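Local coordinates for MAGE domain-containing protein (Xenopus laevis, PDB 7DG2) that probably acts as the MAGE-family Nse3 subunit that, together with Nse1, shapes the Nse4 protein within the Smc5/6 complex, at residues B[108-113]-B[184-189]; B[171-174]-B[180-183]. All coordinates share one frame; numbering follows the deposited sequence.

Along the chain the order is 108-113, 171-174, 180-183 and 184-189, so both segments of contact 2 fall between those of contact 1, and K183 is followed directly by M184. Contact 1 pairs the end of helix 94-111 with helix 183-193; contact 2 joins strand 169-173 of the antiparallel sheet to the short loop that leads into helix 183-193. Their centres are about 9 Å apart, and side chains run on from one to the other: V186 CG2 lies 3.5 Å from W173 CH2, and I109 CG2 lies 3.6 Å from W173 CD1. Helix, strand and loop thus share one core, which residues of the Nse4 chain border at both contacts.

Contact 1 (B[108-113]-B[184-189]); sequences LIFMKG and MKVLEF
The ring of F110 reaches from helix 94-111 to V186 and L187 on helix 183-193. Its CB points toward that helix, and chi1 of 161°, with CG anti to the backbone N, carries the ring out to helix 183-193; the CA atoms of F110 and V186 stand 8.0 Å apart. From CB outward, contact with V186 and L187 runs along the CD2-CE2 flank, and both partners approach obliquely. F110 CD2 comes first, 4.2 Å from V186 CG1, a loose touch. F110 CE2, one atom further on, makes the tightest approach of the ring to segment 184-189, 3.7 Å to L187 CB. F110 CE1, across the ring from CD2, lies 3.6 Å from K183 CB, so F110 spans the first turn of helix 183-193.

M111 supplies a second link. Its chain bends at chi2 (-58°) and again at chi3, which brings M111 SD to 3.8 Å from L187 CD1 and CE close to the same methyl; the two side chains cross at about a right angle. W201 touches both M111 and L187, and F7 of the Nse4 chain packs on M111.

All four touching residues are buried, and every direct side-chain contact among them is between carbon or sulfur atoms. At this point the helices meet through apolar packing, consistent with a contact set by burial and fit of side chains rather than by polar pairing.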
loop_
_atom_site.group_PDB
_atom_site.type_symbol
_atom_site.label_atom_id
_atom_site.label_comp_id
_atom_site.label_asym_id
_atom_site.label_seq_id
_atom_site.Cartn_x
_atom_site.Cartn_y
_atom_site.Cartn_z
ATOM N N LEU B 108 -13.836 21.903 7.004
ATOM C CA LEU B 108 -13.838 23.222 7.636
ATOM C C LEU B 108 -13.491 24.302 6.622
ATOM O O LEU B 108 -14.167 25.335 6.535
ATOM C CB LEU B 108 -12.863 23.246 8.816
ATOM C CG LEU B 108 -12.817 24.599 9.549
ATOM C CD1 LEU B 108 -14.160 24.885 10.189
ATOM C CD2 LEU B 108 -11.691 24.660 10.590
ATOM N N ILE B 109 -12.457 24.060 5.822
ATOM C CA ILE B 109 -12.024 25.044 4.837
ATOM C C ILE B 109 -13.158 25.371 3.878
ATOM O O ILE B 109 -13.502 26.537 3.666
ATOM C CB ILE B 109 -10.786 24.529 4.085
ATOM C CG1 ILE B 109 -9.592 24.381 5.029
ATOM C CG2 ILE B 109 -10.482 25.429 2.881
ATOM C CD1 ILE B 109 -8.421 23.652 4.378
ATOM N N PHE B 110 -13.760 24.342 3.284
ATOM C CA PHE B 110 -14.819 24.566 2.309
ATOM C C PHE B 110 -16.044 25.211 2.952
ATOM O O PHE B 110 -16.611 26.165 2.404
ATOM C CB PHE B 110 -15.182 23.234 1.639
ATOM C CG PHE B 110 -16.522 23.242 0.958
ATOM C CD1 PHE B 110 -16.750 24.044 -0.149
ATOM C CD2 PHE B 110 -17.556 22.442 1.433
ATOM C CE1 PHE B 110 -17.998 24.059 -0.779
ATOM C CE2 PHE B 110 -18.801 22.446 0.812
ATOM C CZ PHE B 110 -19.018 23.259 -0.300
ATOM N N MET B 111 -16.467 24.710 4.117
ATOM C CA MET B 111 -17.716 25.183 4.709
ATOM C C MET B 111 -17.607 26.627 5.178
ATOM O O MET B 111 -18.629 27.322 5.247
ATOM C CB MET B 111 -18.135 24.270 5.866
ATOM C CG MET B 111 -18.541 22.833 5.445
ATOM S SD MET B 111 -19.899 22.754 4.250
ATOM C CE MET B 111 -21.308 23.079 5.320
ATOM N N LYS B 112 -16.388 27.091 5.463
ATOM C CA LYS B 112 -16.110 28.462 5.867
ATOM C C LYS B 112 -15.683 29.345 4.704
ATOM O O LYS B 112 -15.023 30.363 4.924
ATOM C CB LYS B 112 -15.026 28.482 6.950
ATOM C CG LYS B 112 -15.477 27.945 8.283
ATOM C CD LYS B 112 -16.614 28.787 8.830
ATOM C CE LYS B 112 -16.860 28.506 10.298
ATOM N NZ LYS B 112 -17.921 29.403 10.833
ATOM N N GLY B 113 -16.030 28.984 3.474
ATOM C CA GLY B 113 -15.777 29.856 2.343
ATOM C C GLY B 113 -14.458 29.653 1.634
ATOM O O GLY B 113 -13.963 30.596 1.006
ATOM N N MET B 184 -18.865 19.357 -3.811
ATOM C CA MET B 184 -20.161 18.726 -3.564
ATOM C C MET B 184 -19.998 17.428 -2.787
ATOM O O MET B 184 -20.791 17.134 -1.887
ATOM C CB MET B 184 -20.901 18.484 -4.882
ATOM C CG MET B 184 -22.329 17.984 -4.706
ATOM S SD MET B 184 -23.354 19.175 -3.813
ATOM C CE MET B 184 -23.681 20.378 -5.108
ATOM N N LYS B 185 -18.965 16.640 -3.108
ATOM C CA LYS B 185 -18.716 15.427 -2.336
ATOM C C LYS B 185 -18.416 15.747 -0.874
ATOM O O LYS B 185 -18.902 15.057 0.025
ATOM C CB LYS B 185 -17.557 14.636 -2.954
ATOM C CG LYS B 185 -17.870 13.971 -4.282
ATOM C CD LYS B 185 -18.803 12.784 -4.110
ATOM C CE LYS B 185 -18.852 11.944 -5.392
ATOM N NZ LYS B 185 -19.926 10.912 -5.364
ATOM N N VAL B 186 -17.610 16.784 -0.614
ATOM C CA VAL B 186 -17.307 17.134 0.772
ATOM C C VAL B 186 -18.568 17.637 1.480
ATOM O O VAL B 186 -18.819 17.309 2.647
ATOM C CB VAL B 186 -16.162 18.159 0.827
ATOM C CG1 VAL B 186 -15.986 18.679 2.250
ATOM C CG2 VAL B 186 -14.853 17.513 0.337
ATOM N N LEU B 187 -19.391 18.417 0.772
ATOM C CA LEU B 187 -20.664 18.854 1.333
ATOM C C LEU B 187 -21.551 17.663 1.671
ATOM O O LEU B 187 -22.263 17.670 2.685
ATOM C CB LEU B 187 -21.374 19.788 0.356
ATOM C CG LEU B 187 -22.749 20.280 0.827
ATOM C CD1 LEU B 187 -22.617 20.983 2.182
ATOM C CD2 LEU B 187 -23.346 21.227 -0.212
ATOM N N GLU B 188 -21.523 16.631 0.827
ATOM C CA GLU B 188 -22.308 15.433 1.097
ATOM C C GLU B 188 -21.799 14.703 2.331
ATOM O O GLU B 188 -22.593 14.163 3.107
ATOM C CB GLU B 188 -22.298 14.520 -0.131
ATOM C CG GLU B 188 -23.161 15.064 -1.251
ATOM C CD GLU B 188 -23.032 14.311 -2.566
ATOM O OE1 GLU B 188 -22.268 13.326 -2.651
ATOM O OE2 GLU B 188 -23.716 14.723 -3.525
ATOM N N PHE B 189 -20.479 14.679 2.532
ATOM C CA PHE B 189 -19.913 14.099 3.740
ATOM C C PHE B 189 -20.324 14.892 4.973
ATOM O O PHE B 189 -20.786 14.322 5.966
ATOM C CB PHE B 189 -18.386 14.050 3.618
ATOM C CG PHE B 189 -17.691 13.679 4.891
ATOM C CD1 PHE B 189 -17.482 12.345 5.215
ATOM C CD2 PHE B 189 -17.237 14.661 5.764
ATOM C CE1 PHE B 189 -16.835 11.999 6.393
ATOM C CE2 PHE B 189 -16.600 14.322 6.940
ATOM C CZ PHE B 189 -16.397 12.988 7.254
#

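Contact 2 (B[171-174]-B[180-183]); sequences FRWG and ETSK
W173 meets T181, S182 and K183 with the outer end of its indole. With chi1 at -74°, CG lies anti to the carbonyl carbon and the six-membered ring extends from strand 169-173 to the short loop that leads into helix 183-193.

The contact with the backbone is made at the ring edge. W173 CH2 lies 3.5 Å from S182 O and 3.6 Å from S182 C, both near the indole plane, while K183 N sits obliquely, 3.7 Å from W173 CH2. The edge of the indole thus comes down on the flat face of the S182-K183 peptide, with CH2 nearly over S182 C: an edge-on-face approach and not a parallel stack.

Apolar contacts sit around this approach. T181 CG2 is 4.2 Å from W173 CZ3. K183 CG is 4.2 Å from W173 CH2; beyond CG the lysine chain is extended, carrying its ammonium away from the indole.

Polar groups are satisfied outside this pair of segments. The indole NE1 donates to L106 O of helix 94-111, which probably helps to hold the ring's rotation, and K183 NZ forms a salt bridge with D207. S182 OG N-caps helix 183-193 by accepting from K185 N, while T181 OG1 is hydrogen-bonded to Y61 O of the Nse4 chain. The loop is therefore tied both to the helix it starts and to the partner subunit.

Strand 169-173 pairs antiparallel with 116-117 and 156-160, and helices pack against this small sheet; such a helix-rich unit with a three-stranded antiparallel sheet is consistent with a winged-helix module of the MAGE homology domain, in which W173 joins the sheet to the helix start that follows it.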
loop_
_atom_site.group_PDB
_atom_site.type_symbol
_atom_site.label_atom_id
_atom_site.label_comp_id
_atom_site.label_asym_id
_atom_site.label_seq_id
_atom_site.Cartn_x
_atom_site.Cartn_y
_atom_site.Cartn_z
ATOM N N PHE B 171 -5.038 28.066 5.507
ATOM C CA PHE B 171 -5.115 26.863 4.694
ATOM C C PHE B 171 -6.156 27.013 3.596
ATOM O O PHE B 171 -7.227 27.590 3.813
ATOM C CB PHE B 171 -5.494 25.659 5.547
ATOM C CG PHE B 171 -4.395 25.125 6.409
ATOM C CD1 PHE B 171 -3.508 24.179 5.915
ATOM C CD2 PHE B 171 -4.297 25.498 7.743
ATOM C CE1 PHE B 171 -2.532 23.637 6.728
ATOM C CE2 PHE B 171 -3.328 24.956 8.561
ATOM C CZ PHE B 171 -2.440 24.036 8.052
ATOM N N ARG B 172 -5.849 26.462 2.420
ATOM C CA ARG B 172 -6.821 26.268 1.352
ATOM C C ARG B 172 -6.715 24.824 0.875
ATOM O O ARG B 172 -5.757 24.118 1.199
ATOM C CB ARG B 172 -6.573 27.227 0.176
ATOM C CG ARG B 172 -6.446 28.697 0.562
ATOM C CD ARG B 172 -6.298 29.573 -0.681
ATOM N NE ARG B 172 -7.448 29.430 -1.572
ATOM C CZ ARG B 172 -8.556 30.162 -1.482
ATOM N NH1 ARG B 172 -8.655 31.090 -0.537
ATOM N NH2 ARG B 172 -9.566 29.967 -2.326
ATOM N N TRP B 173 -7.701 24.387 0.089
ATOM C CA TRP B 173 -7.556 23.115 -0.613
ATOM C C TRP B 173 -6.380 23.176 -1.579
ATOM O O TRP B 173 -6.180 24.180 -2.274
ATOM C CB TRP B 173 -8.809 22.777 -1.422
ATOM C CG TRP B 173 -10.010 22.333 -0.660
ATOM C CD1 TRP B 173 -10.321 22.601 0.637
ATOM C CD2 TRP B 173 -11.087 21.548 -1.185
ATOM N NE1 TRP B 173 -11.536 22.022 0.960
ATOM C CE2 TRP B 173 -12.021 21.367 -0.144
ATOM C CE3 TRP B 173 -11.346 20.973 -2.436
ATOM C CZ2 TRP B 173 -13.196 20.629 -0.312
ATOM C CZ3 TRP B 173 -12.521 20.237 -2.602
ATOM C CH2 TRP B 173 -13.432 20.080 -1.545
ATOM N N GLY B 174 -5.615 22.068 -1.648
ATOM C CA GLY B 174 -4.590 21.913 -2.658
ATOM C C GLY B 174 -5.111 21.287 -3.954
ATOM O O GLY B 174 -6.236 20.796 -4.027
ATOM N N GLU B 180 -9.084 14.711 -6.526
ATOM C CA GLU B 180 -9.514 13.462 -5.917
ATOM C C GLU B 180 -10.898 13.549 -5.293
ATOM O O GLU B 180 -11.578 12.521 -5.186
ATOM C CB GLU B 180 -8.501 13.002 -4.865
ATOM C CG GLU B 180 -7.185 12.498 -5.482
ATOM C CD GLU B 180 -6.263 11.835 -4.477
ATOM O OE1 GLU B 180 -6.618 11.739 -3.278
ATOM O OE2 GLU B 180 -5.179 11.386 -4.899
ATOM N N THR B 181 -11.347 14.735 -4.894
ATOM C CA THR B 181 -12.711 14.888 -4.379
ATOM C C THR B 181 -13.302 16.146 -5.017
ATOM O O THR B 181 -12.833 16.630 -6.051
ATOM C CB THR B 181 -12.713 14.865 -2.831
ATOM O OG1 THR B 181 -14.057 14.734 -2.342
ATOM C CG2 THR B 181 -12.069 16.117 -2.222
ATOM N N SER B 182 -14.382 16.665 -4.440
ATOM C CA SER B 182 -15.033 17.841 -4.991
ATOM C C SER B 182 -15.735 18.567 -3.856
ATOM O O SER B 182 -15.979 18.003 -2.792
ATOM C CB SER B 182 -16.048 17.475 -6.078
ATOM O OG SER B 182 -17.226 16.911 -5.509
ATOM N N LYS B 183 -16.084 19.827 -4.104
ATOM C CA LYS B 183 -16.843 20.554 -3.092
ATOM C C LYS B 183 -18.167 19.861 -2.783
ATOM O O LYS B 183 -18.559 19.763 -1.615
ATOM C CB LYS B 183 -17.083 21.993 -3.548
ATOM C CG LYS B 183 -15.833 22.865 -3.534
ATOM C CD LYS B 183 -16.177 24.260 -4.033
ATOM C CE LYS B 183 -14.993 25.199 -3.937
ATOM N NZ LYS B 183 -15.348 26.558 -4.490
#